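Local coordinates for protein Tae4 (Agrobacterium tumefaciens, PDB 6IJF) that probably cleaves the peptide stems of bacterial peptidoglycan as a type VI secretion amidase effector with a papain-like cysteine hydrolase fold, at residues T31-E36 with C48-S53; R85-L90 with G131-V136; L24-L29 with S37-P42; V119-I124 with T143-A148; I54-V57 with N62-P65. All blocks are in the same frame, centred on the assembly; numbering follows the deposited sequence.

Contact 1: residues T31-E36 with C48-S53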
# COMPACT_ATOMS: atom_id res chain seq x y z
N THR C 31 -11.59 26.82 8.06
CA THR C 31 -12.90 27.54 8.11
C THR C 31 -13.41 27.52 9.55
O THR C 31 -13.80 28.58 10.06
CB THR C 31 -13.92 27.01 7.11
OG1 THR C 31 -13.29 27.12 5.83
CG2 THR C 31 -15.22 27.79 7.12
N GLU C 32 -13.38 26.37 10.23
CA GLU C 32 -13.99 26.28 11.58
C GLU C 32 -13.32 27.33 12.49
O GLU C 32 -14.05 27.93 13.29
CB GLU C 32 -13.88 24.88 12.17
CG GLU C 32 -14.52 24.76 13.54
CD GLU C 32 -14.49 23.38 14.14
OE1 GLU C 32 -14.33 22.40 13.37
OE2 GLU C 32 -14.67 23.27 15.39
N ILE C 33 -12.01 27.53 12.36
CA ILE C 33 -11.23 28.36 13.34
C ILE C 33 -10.99 29.76 12.78
O ILE C 33 -10.38 30.57 13.50
CB ILE C 33 -9.93 27.67 13.76
CG1 ILE C 33 -8.96 27.47 12.59
CG2 ILE C 33 -10.24 26.37 14.48
CD1 ILE C 33 -7.59 26.99 13.03
N GLY C 34 -11.46 30.05 11.57
CA GLY C 34 -11.43 31.42 11.03
C GLY C 34 -10.11 31.73 10.34
O GLY C 34 -9.75 32.90 10.27
N TRP C 35 -9.44 30.71 9.80
CA TRP C 35 -8.13 30.89 9.11
C TRP C 35 -8.29 30.68 7.61
O TRP C 35 -7.33 30.18 6.99
CB TRP C 35 -7.11 29.90 9.65
CG TRP C 35 -6.70 30.12 11.06
CD1 TRP C 35 -7.31 30.86 12.04
CD2 TRP C 35 -5.55 29.52 11.67
NE1 TRP C 35 -6.61 30.76 13.21
CE2 TRP C 35 -5.52 29.95 13.01
CE3 TRP C 35 -4.54 28.68 11.21
CZ2 TRP C 35 -4.52 29.56 13.89
CZ3 TRP C 35 -3.54 28.30 12.08
CH2 TRP C 35 -3.54 28.73 13.40
N GLU C 36 -9.45 31.01 7.05
CA GLU C 36 -9.73 30.80 5.60
C GLU C 36 -8.60 31.39 4.75
O GLU C 36 -8.25 30.80 3.72
CB GLU C 36 -11.05 31.46 5.16
CG GLU C 36 -12.29 30.82 5.76
CD GLU C 36 -12.75 31.43 7.07
OE1 GLU C 36 -11.89 31.79 7.90
OE2 GLU C 36 -13.98 31.52 7.26
N CYS C 48 -0.62 19.20 11.47
CA CYS C 48 -0.66 18.18 12.57
C CYS C 48 -0.75 18.88 13.93
O CYS C 48 -1.56 18.42 14.77
CB CYS C 48 0.51 17.21 12.51
SG CYS C 48 2.16 17.92 12.84
N ALA C 49 0.02 19.95 14.16
CA ALA C 49 0.08 20.63 15.48
C ALA C 49 -1.19 21.48 15.73
O ALA C 49 -1.64 21.55 16.90
CB ALA C 49 1.35 21.46 15.61
N ILE C 50 -1.77 22.07 14.69
CA ILE C 50 -3.12 22.73 14.74
C ILE C 50 -4.17 21.71 15.21
O ILE C 50 -4.97 22.01 16.13
CB ILE C 50 -3.49 23.31 13.36
CG1 ILE C 50 -2.48 24.36 12.90
CG2 ILE C 50 -4.90 23.86 13.37
CD1 ILE C 50 -2.57 24.69 11.43
N ARG C 51 -4.16 20.52 14.62
CA ARG C 51 -5.20 19.50 14.91
C ARG C 51 -5.05 19.05 16.36
O ARG C 51 -6.07 18.96 17.08
CB ARG C 51 -5.11 18.36 13.88
CG ARG C 51 -5.44 18.81 12.48
CD ARG C 51 -5.19 17.75 11.42
NE ARG C 51 -5.52 18.23 10.09
CZ ARG C 51 -6.74 18.20 9.56
NH1 ARG C 51 -7.76 17.73 10.27
NH2 ARG C 51 -6.93 18.60 8.32
N VAL C 52 -3.82 18.81 16.83
CA VAL C 52 -3.61 18.39 18.25
C VAL C 52 -3.95 19.56 19.20
O VAL C 52 -4.63 19.29 20.24
CB VAL C 52 -2.21 17.80 18.49
CG1 VAL C 52 -1.97 17.59 19.99
CG2 VAL C 52 -2.03 16.49 17.74
N SER C 53 -3.56 20.79 18.88
CA SER C 53 -3.94 22.00 19.68
C SER C 53 -5.46 22.06 19.87
O SER C 53 -5.92 22.17 21.02
CB SER C 53 -3.45 23.28 19.04
OG SER C 53 -2.06 23.32 18.93

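Contact 2: residues R85-L90 with G131-V136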
# COMPACT_ATOMS: atom_id res chain seq x y z
N ARG C 85 7.43 20.97 16.41
CA ARG C 85 8.57 20.93 17.39
C ARG C 85 8.19 21.71 18.66
O ARG C 85 8.37 21.19 19.80
CB ARG C 85 9.85 21.44 16.71
CG ARG C 85 11.11 21.25 17.55
CD ARG C 85 12.35 21.96 16.99
NE ARG C 85 12.39 22.07 15.53
CZ ARG C 85 12.77 21.11 14.68
NH1 ARG C 85 13.12 19.91 15.13
NH2 ARG C 85 12.78 21.34 13.37
N ARG C 86 7.67 22.94 18.50
CA ARG C 86 7.26 23.79 19.64
C ARG C 86 6.12 23.13 20.40
O ARG C 86 6.19 23.13 21.64
CB ARG C 86 6.89 25.21 19.17
CG ARG C 86 8.11 26.01 18.75
CD ARG C 86 7.95 27.49 19.06
NE ARG C 86 6.90 28.03 18.23
CZ ARG C 86 7.00 28.22 16.91
NH1 ARG C 86 5.98 28.73 16.24
NH2 ARG C 86 8.12 27.92 16.27
N LEU C 87 5.13 22.51 19.72
CA LEU C 87 4.04 21.84 20.47
C LEU C 87 4.61 20.66 21.27
O LEU C 87 4.17 20.46 22.41
CB LEU C 87 2.90 21.42 19.52
CG LEU C 87 1.68 20.78 20.21
CD1 LEU C 87 1.05 21.71 21.23
CD2 LEU C 87 0.64 20.35 19.20
N ALA C 88 5.51 19.86 20.69
CA ALA C 88 6.10 18.67 21.36
C ALA C 88 6.88 19.12 22.61
O ALA C 88 6.73 18.51 23.66
CB ALA C 88 7.00 17.93 20.40
N THR C 89 7.64 20.21 22.49
CA THR C 89 8.34 20.90 23.61
C THR C 89 7.34 21.28 24.72
O THR C 89 7.56 20.93 25.88
CB THR C 89 9.11 22.11 23.06
OG1 THR C 89 10.02 21.57 22.10
CG2 THR C 89 9.81 22.89 24.15
N LEU C 90 6.24 21.93 24.36
CA LEU C 90 5.22 22.37 25.34
C LEU C 90 4.63 21.16 26.05
O LEU C 90 4.43 21.22 27.29
CB LEU C 90 4.14 23.15 24.59
CG LEU C 90 2.99 23.67 25.43
CD1 LEU C 90 2.66 25.08 24.97
CD2 LEU C 90 1.76 22.78 25.31
N GLY C 131 8.66 17.15 12.29
CA GLY C 131 8.07 15.81 12.33
C GLY C 131 6.57 15.90 12.49
O GLY C 131 5.97 16.86 11.98
N HIS C 132 5.96 14.88 13.09
CA HIS C 132 4.49 14.69 13.10
C HIS C 132 4.08 14.44 14.54
O HIS C 132 4.72 13.63 15.23
CB HIS C 132 4.09 13.53 12.18
CG HIS C 132 2.62 13.28 12.14
ND1 HIS C 132 1.76 14.18 11.56
CD2 HIS C 132 1.87 12.26 12.62
CE1 HIS C 132 0.52 13.73 11.68
NE2 HIS C 132 0.56 12.53 12.30
N ILE C 133 3.03 15.13 14.97
CA ILE C 133 2.41 14.88 16.30
C ILE C 133 0.95 14.49 16.10
O ILE C 133 0.31 15.00 15.14
CB ILE C 133 2.61 16.11 17.21
CG1 ILE C 133 2.28 15.75 18.65
CG2 ILE C 133 1.85 17.33 16.68
CD1 ILE C 133 2.76 16.77 19.64
N ASP C 134 0.46 13.56 16.91
CA ASP C 134 -0.81 12.88 16.61
C ASP C 134 -1.28 12.21 17.90
O ASP C 134 -0.55 12.25 18.90
CB ASP C 134 -0.63 11.87 15.47
CG ASP C 134 -1.87 11.61 14.62
OD1 ASP C 134 -2.99 11.74 15.15
OD2 ASP C 134 -1.71 11.36 13.43
N LEU C 135 -2.48 11.65 17.85
CA LEU C 135 -3.03 10.76 18.90
C LEU C 135 -2.94 9.34 18.40
O LEU C 135 -3.15 9.07 17.21
CB LEU C 135 -4.50 11.11 19.19
CG LEU C 135 -4.78 12.56 19.58
CD1 LEU C 135 -6.21 12.73 20.00
CD2 LEU C 135 -3.83 13.07 20.65
N VAL C 136 -2.64 8.42 19.30
CA VAL C 136 -2.42 7.01 18.91
C VAL C 136 -3.23 6.12 19.84
O VAL C 136 -3.36 6.45 21.03
CB VAL C 136 -0.92 6.67 18.89
CG1 VAL C 136 -0.26 6.84 20.25
CG2 VAL C 136 -0.68 5.26 18.33

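Contact 3: residues L24-L29 with S37-P42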
# COMPACT_ATOMS: atom_id res chain seq x y z
N LEU C 24 -11.62 15.94 8.74
CA LEU C 24 -11.93 17.34 8.41
C LEU C 24 -10.78 17.84 7.52
O LEU C 24 -9.62 17.74 7.99
CB LEU C 24 -12.05 18.07 9.75
CG LEU C 24 -12.84 19.38 9.74
CD1 LEU C 24 -14.30 19.10 9.41
CD2 LEU C 24 -12.68 20.11 11.08
N SER C 25 -11.06 18.18 6.26
CA SER C 25 -10.08 18.66 5.26
C SER C 25 -9.38 19.91 5.79
O SER C 25 -9.94 20.58 6.71
CB SER C 25 -10.73 18.96 3.93
OG SER C 25 -11.58 20.07 4.08
N GLN C 26 -8.23 20.27 5.24
CA GLN C 26 -7.54 21.53 5.66
C GLN C 26 -8.52 22.69 5.46
O GLN C 26 -8.62 23.52 6.33
CB GLN C 26 -6.29 21.79 4.82
CG GLN C 26 -5.52 22.99 5.34
CD GLN C 26 -4.69 23.67 4.29
OE1 GLN C 26 -5.11 23.86 3.16
NE2 GLN C 26 -3.50 24.09 4.68
N ARG C 27 -9.25 22.70 4.34
CA ARG C 27 -10.19 23.78 3.95
C ARG C 27 -11.24 23.93 5.06
O ARG C 27 -11.46 25.05 5.55
CB ARG C 27 -10.77 23.45 2.58
CG ARG C 27 -11.84 24.40 2.09
CD ARG C 27 -12.12 24.06 0.63
NE ARG C 27 -12.83 22.78 0.49
CZ ARG C 27 -12.91 22.04 -0.63
NH1 ARG C 27 -12.25 22.37 -1.72
NH2 ARG C 27 -13.70 20.99 -0.68
N ASP C 28 -11.83 22.82 5.51
CA ASP C 28 -12.88 22.84 6.56
C ASP C 28 -12.26 23.16 7.92
O ASP C 28 -12.87 23.93 8.68
CB ASP C 28 -13.68 21.53 6.57
CG ASP C 28 -14.68 21.42 5.40
OD1 ASP C 28 -15.24 22.47 5.00
OD2 ASP C 28 -14.82 20.31 4.86
N LEU C 29 -11.12 22.56 8.25
CA LEU C 29 -10.45 22.83 9.55
C LEU C 29 -10.21 24.35 9.70
O LEU C 29 -10.48 24.91 10.79
CB LEU C 29 -9.13 22.06 9.57
CG LEU C 29 -8.26 22.31 10.79
CD1 LEU C 29 -8.79 21.55 11.99
CD2 LEU C 29 -6.82 21.91 10.51
N SER C 37 -8.04 32.52 5.16
CA SER C 37 -7.03 33.27 4.38
C SER C 37 -5.70 32.52 4.32
O SER C 37 -4.89 32.89 3.47
CB SER C 37 -6.86 34.66 4.94
OG SER C 37 -6.15 34.63 6.17
N PHE C 38 -5.47 31.50 5.17
CA PHE C 38 -4.23 30.67 5.12
C PHE C 38 -4.42 29.41 4.25
O PHE C 38 -3.43 28.64 4.13
CB PHE C 38 -3.80 30.26 6.53
CG PHE C 38 -3.42 31.39 7.45
CD1 PHE C 38 -3.12 32.66 6.96
CD2 PHE C 38 -3.32 31.18 8.82
CE1 PHE C 38 -2.78 33.69 7.83
CE2 PHE C 38 -2.98 32.21 9.69
CZ PHE C 38 -2.71 33.46 9.18
N ILE C 39 -5.62 29.13 3.73
CA ILE C 39 -5.86 27.87 2.98
C ILE C 39 -5.01 27.93 1.71
O ILE C 39 -5.23 28.85 0.93
CB ILE C 39 -7.36 27.62 2.66
CG1 ILE C 39 -8.21 27.55 3.93
CG2 ILE C 39 -7.52 26.36 1.81
CD1 ILE C 39 -9.71 27.58 3.68
N GLY C 40 -4.03 27.04 1.56
CA GLY C 40 -3.16 26.97 0.38
C GLY C 40 -1.96 27.90 0.48
O GLY C 40 -1.14 27.86 -0.46
N ASN C 41 -1.84 28.67 1.57
CA ASN C 41 -0.58 29.38 1.92
C ASN C 41 0.44 28.33 2.33
O ASN C 41 0.20 27.55 3.25
CB ASN C 41 -0.81 30.41 3.03
CG ASN C 41 0.44 31.02 3.63
OD1 ASN C 41 1.52 30.43 3.66
ND2 ASN C 41 0.24 32.11 4.33
N PRO C 42 1.63 28.28 1.67
CA PRO C 42 2.57 27.18 1.86
C PRO C 42 3.16 27.10 3.28
O PRO C 42 3.67 26.05 3.62
CB PRO C 42 3.66 27.44 0.81
CG PRO C 42 3.58 28.94 0.57
CD PRO C 42 2.12 29.29 0.72

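Contact 4: residues V119-I124 with T143-A148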
# COMPACT_ATOMS: atom_id res chain seq x y z
N VAL C 119 1.55 11.08 20.52
CA VAL C 119 2.81 10.54 19.94
C VAL C 119 3.44 11.64 19.09
O VAL C 119 2.71 12.31 18.36
CB VAL C 119 2.58 9.25 19.14
CG1 VAL C 119 1.63 9.46 17.96
CG2 VAL C 119 3.90 8.65 18.69
N ALA C 120 4.76 11.75 19.16
CA ALA C 120 5.58 12.65 18.32
C ALA C 120 6.62 11.83 17.59
O ALA C 120 7.39 11.11 18.26
CB ALA C 120 6.20 13.70 19.19
N PHE C 121 6.58 11.89 16.27
CA PHE C 121 7.55 11.28 15.33
C PHE C 121 8.52 12.39 14.96
O PHE C 121 8.12 13.30 14.23
CB PHE C 121 6.83 10.69 14.12
CG PHE C 121 5.77 9.67 14.46
CD1 PHE C 121 6.09 8.33 14.67
CD2 PHE C 121 4.44 10.03 14.53
CE1 PHE C 121 5.10 7.41 14.97
CE2 PHE C 121 3.45 9.10 14.79
CZ PHE C 121 3.78 7.79 15.03
N ASN C 122 9.75 12.32 15.49
CA ASN C 122 10.75 13.41 15.34
C ASN C 122 11.70 13.12 14.18
O ASN C 122 12.25 12.00 14.15
CB ASN C 122 11.55 13.62 16.63
CG ASN C 122 10.65 13.72 17.83
OD1 ASN C 122 10.70 12.87 18.72
ND2 ASN C 122 9.79 14.72 17.83
N ASN C 123 11.89 14.08 13.28
CA ASN C 123 12.88 14.03 12.17
C ASN C 123 12.53 12.90 11.20
O ASN C 123 13.13 11.80 11.25
CB ASN C 123 14.30 13.98 12.75
CG ASN C 123 14.51 15.06 13.77
OD1 ASN C 123 14.27 16.24 13.49
ND2 ASN C 123 14.85 14.67 14.99
N ILE C 124 11.58 13.15 10.33
CA ILE C 124 11.11 12.19 9.30
C ILE C 124 11.94 12.30 8.03
O ILE C 124 12.05 13.37 7.45
CB ILE C 124 9.61 12.42 9.02
CG1 ILE C 124 8.81 12.19 10.32
CG2 ILE C 124 9.13 11.57 7.85
CD1 ILE C 124 7.48 12.92 10.40
N THR C 143 -0.50 -0.28 15.89
CA THR C 143 -0.74 1.10 16.38
C THR C 143 -1.55 1.83 15.31
O THR C 143 -1.26 1.64 14.12
CB THR C 143 0.56 1.85 16.71
OG1 THR C 143 1.39 1.79 15.56
CG2 THR C 143 1.26 1.23 17.90
N GLN C 144 -2.56 2.56 15.73
CA GLN C 144 -3.36 3.37 14.81
C GLN C 144 -3.29 4.82 15.30
O GLN C 144 -3.76 5.14 16.39
CB GLN C 144 -4.76 2.78 14.56
CG GLN C 144 -4.92 2.44 13.07
CD GLN C 144 -5.70 1.19 12.75
OE1 GLN C 144 -5.80 0.29 13.58
NE2 GLN C 144 -6.29 1.14 11.56
N CYS C 145 -2.65 5.65 14.49
CA CYS C 145 -2.66 7.12 14.67
C CYS C 145 -3.95 7.66 14.06
O CYS C 145 -4.41 7.15 13.02
CB CYS C 145 -1.38 7.72 14.11
SG CYS C 145 0.12 7.09 14.93
N ALA C 146 -4.45 8.72 14.65
CA ALA C 146 -5.70 9.38 14.21
C ALA C 146 -5.54 9.97 12.81
O ALA C 146 -6.52 9.88 12.03
CB ALA C 146 -6.09 10.42 15.23
N SER C 147 -4.37 10.54 12.48
CA SER C 147 -4.09 11.13 11.15
C SER C 147 -3.05 10.34 10.35
O SER C 147 -3.30 10.05 9.16
CB SER C 147 -3.69 12.56 11.27
OG SER C 147 -4.80 13.36 11.50
N ALA C 148 -1.90 9.99 10.94
CA ALA C 148 -0.83 9.27 10.22
C ALA C 148 0.25 8.83 11.20
O ALA C 148 0.48 9.56 12.16
CB ALA C 148 -0.25 10.21 9.18

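Contact 5: residues I54-V57 with N62-P65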
# COMPACT_ATOMS: atom_id res chain seq x y z
N ILE C 54 -6.22 21.88 18.80
CA ILE C 54 -7.72 21.99 18.83
C ILE C 54 -8.30 20.90 19.74
O ILE C 54 -9.20 21.22 20.55
CB ILE C 54 -8.28 21.93 17.40
CG1 ILE C 54 -7.97 23.24 16.69
CG2 ILE C 54 -9.76 21.62 17.41
CD1 ILE C 54 -8.09 23.19 15.20
N ALA C 55 -7.78 19.68 19.64
CA ALA C 55 -8.22 18.57 20.51
C ALA C 55 -8.10 18.99 21.99
O ALA C 55 -9.07 18.75 22.78
CB ALA C 55 -7.45 17.31 20.20
N PHE C 56 -6.97 19.58 22.37
CA PHE C 56 -6.71 20.02 23.78
C PHE C 56 -7.66 21.17 24.16
O PHE C 56 -8.39 21.04 25.16
CB PHE C 56 -5.23 20.37 23.98
CG PHE C 56 -4.39 19.17 24.33
CD1 PHE C 56 -4.36 18.68 25.62
CD2 PHE C 56 -3.70 18.46 23.36
CE1 PHE C 56 -3.61 17.56 25.96
CE2 PHE C 56 -2.96 17.34 23.68
CZ PHE C 56 -2.90 16.90 24.99
N VAL C 57 -7.69 22.22 23.35
CA VAL C 57 -8.56 23.41 23.59
C VAL C 57 -10.00 22.94 23.80
O VAL C 57 -10.59 23.32 24.80
CB VAL C 57 -8.48 24.40 22.43
CG1 VAL C 57 -9.59 25.43 22.51
CG2 VAL C 57 -7.12 25.06 22.40
N ASN C 62 -6.02 24.86 27.50
CA ASN C 62 -5.52 25.90 26.57
C ASN C 62 -4.03 25.66 26.33
O ASN C 62 -3.35 25.13 27.24
CB ASN C 62 -5.83 27.33 27.07
CG ASN C 62 -5.68 28.38 25.98
OD1 ASN C 62 -5.54 28.05 24.79
ND2 ASN C 62 -5.70 29.64 26.38
N ILE C 63 -3.57 26.04 25.15
CA ILE C 63 -2.17 25.89 24.68
C ILE C 63 -1.50 27.25 24.91
O ILE C 63 -1.75 28.13 24.09
CB ILE C 63 -2.15 25.47 23.19
CG1 ILE C 63 -2.86 24.14 22.96
CG2 ILE C 63 -0.74 25.46 22.64
CD1 ILE C 63 -2.38 22.99 23.83
N VAL C 64 -0.65 27.35 25.96
CA VAL C 64 0.03 28.61 26.40
C VAL C 64 1.50 28.32 26.72
O VAL C 64 1.81 27.44 27.55
CB VAL C 64 -0.72 29.25 27.58
CG1 VAL C 64 -2.18 29.43 27.24
CG2 VAL C 64 -0.58 28.46 28.88
N PRO C 65 2.47 29.00 26.09
CA PRO C 65 2.21 30.00 25.06
C PRO C 65 1.76 29.36 23.74
O PRO C 65 1.88 28.15 23.58
CB PRO C 65 3.56 30.68 24.85
CG PRO C 65 4.59 29.63 25.28
CD PRO C 65 3.91 28.82 26.35

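Contact 1: residues T31-E36 with C48-S53
Ile50, on the helix that begins with Cys48, divides its two branches between Trp35 and Ile33. Its CG1 lies opposite the carbonyl carbon (chi1 -60°), and the extended ethyl arm carries CD1 to 3.8 Å from Trp35 CZ3, on the six-membered part of the indole. The other branch, CG2, is directed at Ile33, whose CD1 stands 4.1 Å away. Ile33 reaches forward because its CG1 is tucked between the backbone N and the carbonyl carbon (chi1 63°). That same CD1 sits 3.5 Å above the plane of the Trp35 indole, over its centre, so one methyl both covers a ring face and touches Ile50. Gly34, with positive phi, closes helix 26-33 in a Schellman motif, and the turn brings Trp35 back over Ile33. On the other helix, Ser53 OG folds back to Ala49 O at 2.7 Å, reaching this oxygen from the face opposite to Ser53 N; Ser53 OG itself accepts from Glu81 N. No hydrogen bond crosses the contact: only side-chain carbons touch between the end of helix 26-33 with its following loop and helix 48-58, and the indole N-H has its own partner in Arg69 O, so the contact probably rests on burial of apolar surface.

Contact 2: residues R85-L90 with G131-V136
Leu87 and Ile133 join helix 84-92 to strand 131-137 of the antiparallel sheet, a helix-on-sheet contact in the core of what is probably a papain-like cysteine hydrolase fold. The two side chains cross at about a right angle. Leu87 holds CG anti to the backbone N (chi1 -177°), which aims CD2 at the strand, and this methyl comes to 4.1 Å from Ile133 CG2. Ile133 has its own CG1 anti to the backbone N, and its extended arm carries CD1 past Leu87 toward the helix backbone, 4.2 Å from Ala88 CA. Ile133 therefore fits against two successive residues of the helix, and its two methyls, CG2 and CD1, both lie against Leu87 CD2. The cluster continues on helix 48-58, where Ala49 and Val52 touch Leu87, and on Trp157, which touches Ala88.

His132 and Asp134, on either side of Ile133 in the strand, belong to a Cys-His-Asp geometry completed by Cys48, consistent with the active site of this amidase family. Asp134 OD2 also accepts from the backbone N of Ser147 and Ala148, while OD1 accepts from Leu135 N at 2.7 Å through its anti lone pair. His132 NE2 donates to Asp134 OD2 at 2.8 Å; the oxygen lies near the imidazole plane but is met 30° out of the carboxylate plane.

Contact 3: residues L24-L29 with S37-P42
The first turn of helix 26-33 faces a type II beta turn from Phe38 to Asn41, with Arg27 CA and Ile39 CA 6.0 Å apart, and the turn is closed by Asn41 N to Phe38 O. Ile39 does most of the touching. Its CG1 lies anti to the carbonyl carbon (chi1 -59°), and the extended arm lays CD1 against the helix backbone, 3.6 Å from Arg27 O, while Arg27 CG crosses obliquely, 4.1 Å from Ile39 CD1. The other branch, CG2, approaches Gln26, and the two side chains slide past each other in opposite directions. Gln26 OE1 stands 3.7 Å from Ile39 CG2 and equally far from Gly40 N; its NE2 has a weak bond to Tyr44 O. Arg27 bends at chi3 (72°) and leads its guanidinium away from Ile39; outside the two segments, its NH1 pairs with an acidic side chain of another protein chain. Ser25 caps the helix, its OG accepting from Asp28 N at 3.1 Å in a nearly straight bond. What results is a type II turn with a glycine of positive phi, Gly40, at its third position, packed back on the N-capped first turn of helix 26-33 at the border with another protein chain.

Contact 4: residues V119-I124 with T143-A148
The Phe121 ring takes Cys145 SG at its edge and Val119 CG2 on one face. The sulfur lies 4.9 Å from the ring centroid and 83° off the ring normal, practically in the ring plane, so this is an edge-on sulfur-aromatic contact. Its closest ring atom is Phe121 CZ, at 3.7 Å from Cys145 SG, with CE2 next. Val119 CG2 stands 3.8 Å above the same ring, offset toward the rim, while the other methyl of that valine, CG1, meets Cys145 SG at 4.1 Å. Val119 can serve both because its CG1 is held between the backbone N and the carbonyl carbon (chi1 61°), leaving CG2 anti to N. Cys145 turns its sulfur opposite the carbonyl carbon (chi1 -61°), toward strand 116-122. Phe121 CE2 also approaches Ala148 O obliquely, at 4.0 Å.

Cys145 is joined to Cys149 by a disulfide, which ties the end of strand 144-145 to the residue just beyond Ala148 and closes a short loop next to Asp134. Gln144 and Thr143 make bonds to other protein chains of the assembly. Strands 116-122 and 144-145 flank strand 131-137 in the antiparallel sheet, and their side chains meet across it beside a probable Cys-His-Asp catalytic site.

Contact 5: residues I54-V57 with N62-P65
Ile63 leans on helix 48-58 through its longer arm, touching Phe56 and Val57. From CB, the chain sets CG1 anti to the carbonyl carbon (chi1 -60°), and CG1 passes Val57 CG2 at 4.4 Å. A second bend at chi2 (-53°) turns the tip, so that CD1 ends 3.9 Å from Phe56 CB, at the root of the phenylalanine and oblique to its ring. The remaining branch, CG2, lies anti to the backbone N and packs toward Leu90 of helix 84-92. Beyond its CB, Phe56 carries its ring away from Ile63 to Met91 and to Leu9 of helix 6-11.

Asn62, the neighbour of Ile63, runs side by side with Val57, both pointing the same way, and its OD1 is 4.1 Å from Val57 CG2. This amide oxygen has two donors: Ile63 N at 2.8 Å, which comes from above the carbonyl plane with a C=O...N angle of only 98°, and Gly79 N. The asparagine folds back toward the backbone N-H of the residue that follows it, where the strongly bent bond from Ile63 N forms. The chain turns just after helix 48-58 and crosses its C-terminal end toward helix 84-92, a helix-to-loop turn whose isoleucine packs between helices 48-58 and 84-92.

How the contacts relate
Along the chain contact 3 opens first and interleaves with contact 1, both using helix 26-33 and lying about 8 Å apart between centres; contact 5 follows, then contacts 2 and 4 alternate. Helix 48-58 runs through contacts 1 and 5, about 11 Å apart between centres, and touches contact 2 through Cys48 and Val52. Contacts 2 and 4, about 9 Å apart, share the five-stranded antiparallel sheet, with strand 131-137 between strands 116-122 and 144-145. Contacts 1 and 4 lie on opposite sides of the chain's centre. Cys48, in the helix segment of contact 1, lies against His132 in the strand segment of contact 2, where the probable active site forms.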